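Local coordinates for protein SGNH-hydrolase family esterase (Altererythrobacter indicus, PDB 7C2A) that probably hydrolyses ester bonds as an SGNH-hydrolase family esterase, possibly including those of lysophospholipids, at residues S5-A10 / K71-I76. Residues are numbered along the deposited sequence; the frame is centred on the assembly and turned at random.
Sequences SRVILA and KPELAI. With ACT (acetate ion), chain G.
Glu73 OE2 is gripped side-on by the Arg6 guanidinium: NE donates to it at 2.8 Å and NH2 to the same oxygen at 2.9 Å. Both nitrogens come from one face of the carboxylate, whose plane is turned 48° from that of the guanidinium, while OE2 itself lies in the guanidinium plane. This salt bridge lies at the N-terminal end of two neighbouring parallel strands, 6-12 and 74-78, in the five-stranded parallel sheet of the SGNH-hydrolase alpha/beta fold; strand 42-48 flanks 6-12 on its other side. The Arg6 chain bends at chi2 (-67°) and again at chi3, folding the guanidinium back toward Glu73, and NH1 at its far end binds an acetate ion, probably from the crystallisation liquor. The other carboxylate oxygen, Glu73 OE1, accepts the backbone N-H of Val7 at 2.9 Å, in effect taking the place that a main-chain carbonyl would have in regular parallel pairing. Glu73 N returns a bond to Val7 O, and the two bonds engage both the N-H and the carbonyl of Val7, one through the Glu73 carboxylate and one through its backbone N. Parallel pairing follows: Leu9 N donates to Leu74 O and Leu9 O accepts from Ile76 N, the latter nearly straight at 173°. Side chains then alternate between the faces of the sheet. On one, Ile8 CG2 lies 3.8 Å from Ile76 CD1 and also packs on Leu74 CD2, with Leu35 and Leu31 of helix 27-35 over Ile8 and Ile76 respectively. On the other, Leu65 of helix 54-66 touches both Leu9 and Pro72. There the Pro72 ring meets the base of the leucine side chain, CG resting 3.9 Å from Leu9 CB.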
loop_
_atom_site.group_PDB
_atom_site.type_symbol
_atom_site.label_atom_id
_atom_site.label_comp_id
_atom_site.label_asym_id
_atom_site.label_seq_id
_atom_site.Cartn_x
_atom_site.Cartn_y
_atom_site.Cartn_z
ATOM N N SER A 5 12.039 16.733 -16.661
ATOM C CA SER A 5 10.876 15.949 -16.285
ATOM C C SER A 5 10.232 16.464 -15.000
ATOM O O SER A 5 10.885 17.071 -14.144
ATOM C CB SER A 5 11.300 14.495 -16.101
ATOM O OG SER A 5 11.801 13.970 -17.318
ATOM N N ARG A 6 8.938 16.186 -14.871
ATOM C CA ARG A 6 8.176 16.482 -13.665
ATOM C C ARG A 6 8.436 15.422 -12.603
ATOM O O ARG A 6 8.308 14.222 -12.861
ATOM C CB ARG A 6 6.679 16.494 -13.970
ATOM C CG ARG A 6 6.292 17.224 -15.248
ATOM C CD ARG A 6 6.550 18.733 -15.152
ATOM N NE ARG A 6 6.034 19.318 -13.915
ATOM C CZ ARG A 6 4.754 19.634 -13.720
ATOM N NH1 ARG A 6 3.846 19.419 -14.663
ATOM N NH2 ARG A 6 4.376 20.152 -12.556
ATOM N N VAL A 7 8.738 15.855 -11.390
ATOM C CA VAL A 7 9.132 14.941 -10.330
ATOM C C VAL A 7 7.924 14.561 -9.485
ATOM O O VAL A 7 7.236 15.430 -8.937
ATOM C CB VAL A 7 10.251 15.553 -9.483
ATOM C CG1 VAL A 7 10.617 14.631 -8.344
ATOM C CG2 VAL A 7 11.467 15.853 -10.367
ATOM N N ILE A 8 7.671 13.261 -9.366
ATOM C CA ILE A 8 6.570 12.735 -8.568
ATOM C C ILE A 8 7.149 11.765 -7.552
ATOM O O ILE A 8 7.946 10.897 -7.910
ATOM C CB ILE A 8 5.521 12.017 -9.441
ATOM C CG1 ILE A 8 4.962 12.968 -10.505
ATOM C CG2 ILE A 8 4.413 11.425 -8.568
ATOM C CD1 ILE A 8 4.041 12.304 -11.515
ATOM N N LEU A 9 6.768 11.923 -6.286
ATOM C CA LEU A 9 7.164 10.979 -5.246
ATOM C C LEU A 9 6.092 9.904 -5.095
ATOM O O LEU A 9 4.937 10.224 -4.814
ATOM C CB LEU A 9 7.325 11.725 -3.925
ATOM C CG LEU A 9 7.685 10.838 -2.735
ATOM C CD1 LEU A 9 9.065 10.218 -2.924
ATOM C CD2 LEU A 9 7.633 11.610 -1.419
ATOM N N ALA A 10 6.469 8.643 -5.273
ATOM C CA ALA A 10 5.576 7.509 -5.029
ATOM C C ALA A 10 5.955 6.918 -3.674
ATOM O O ALA A 10 6.920 6.163 -3.560
ATOM C CB ALA A 10 5.685 6.490 -6.162
ATOM N N LYS A 71 12.719 18.767 -5.479
ATOM C CA LYS A 71 11.534 18.693 -4.645
ATOM C C LYS A 71 10.381 18.074 -5.432
ATOM O O LYS A 71 10.121 18.483 -6.575
ATOM C CB LYS A 71 11.148 20.099 -4.211
ATOM C CG LYS A 71 10.029 20.146 -3.210
ATOM C CD LYS A 71 9.706 21.582 -2.852
ATOM C CE LYS A 71 8.721 21.627 -1.712
ATOM N NZ LYS A 71 8.500 23.030 -1.254
ATOM N N PRO A 72 9.667 17.105 -4.870
ATOM C CA PRO A 72 8.524 16.535 -5.588
ATOM C C PRO A 72 7.479 17.587 -5.903
ATOM O O PRO A 72 7.179 18.466 -5.092
ATOM C CB PRO A 72 7.983 15.490 -4.609
ATOM C CG PRO A 72 9.183 15.097 -3.792
ATOM C CD PRO A 72 9.947 16.381 -3.616
ATOM N N GLU A 73 6.917 17.472 -7.101
ATOM C CA GLU A 73 5.830 18.326 -7.536
ATOM C C GLU A 73 4.461 17.714 -7.250
ATOM O O GLU A 73 3.445 18.408 -7.341
ATOM C CB GLU A 73 6.010 18.658 -9.026
ATOM C CG GLU A 73 7.361 19.337 -9.303
ATOM C CD GLU A 73 7.685 19.462 -10.782
ATOM O OE1 GLU A 73 8.579 18.726 -11.257
ATOM O OE2 GLU A 73 7.057 20.310 -11.451
ATOM N N LEU A 74 4.433 16.449 -6.855
ATOM C CA LEU A 74 3.243 15.738 -6.425
ATOM C C LEU A 74 3.759 14.576 -5.599
ATOM O O LEU A 74 4.770 13.969 -5.957
ATOM C CB LEU A 74 2.464 15.187 -7.625
ATOM C CG LEU A 74 1.331 14.200 -7.333
ATOM C CD1 LEU A 74 0.202 14.876 -6.581
ATOM C CD2 LEU A 74 0.799 13.597 -8.626
ATOM N N ALA A 75 3.074 14.281 -4.498
ATOM C CA ALA A 75 3.364 13.107 -3.684
ATOM C C ALA A 75 2.149 12.198 -3.706
ATOM O O ALA A 75 1.044 12.628 -3.356
ATOM C CB ALA A 75 3.679 13.490 -2.236
ATOM N N ILE A 76 2.357 10.949 -4.101
ATOM C CA ILE A 76 1.320 9.927 -4.074
ATOM C C ILE A 76 1.571 9.073 -2.844
ATOM O O ILE A 76 2.642 8.474 -2.712
ATOM C CB ILE A 76 1.346 9.063 -5.345
ATOM C CG1 ILE A 76 1.314 9.925 -6.615
ATOM C CG2 ILE A 76 0.200 8.063 -5.299
ATOM C CD1 ILE A 76 1.495 9.137 -7.917
HETATM C C ACT G . 3.007 18.976 -17.793
HETATM O O ACT G . 2.116 19.617 -17.167
HETATM O OXT ACT G . 4.018 18.377 -17.335
HETATM C CH3 ACT G . 2.845 18.900 -19.344
#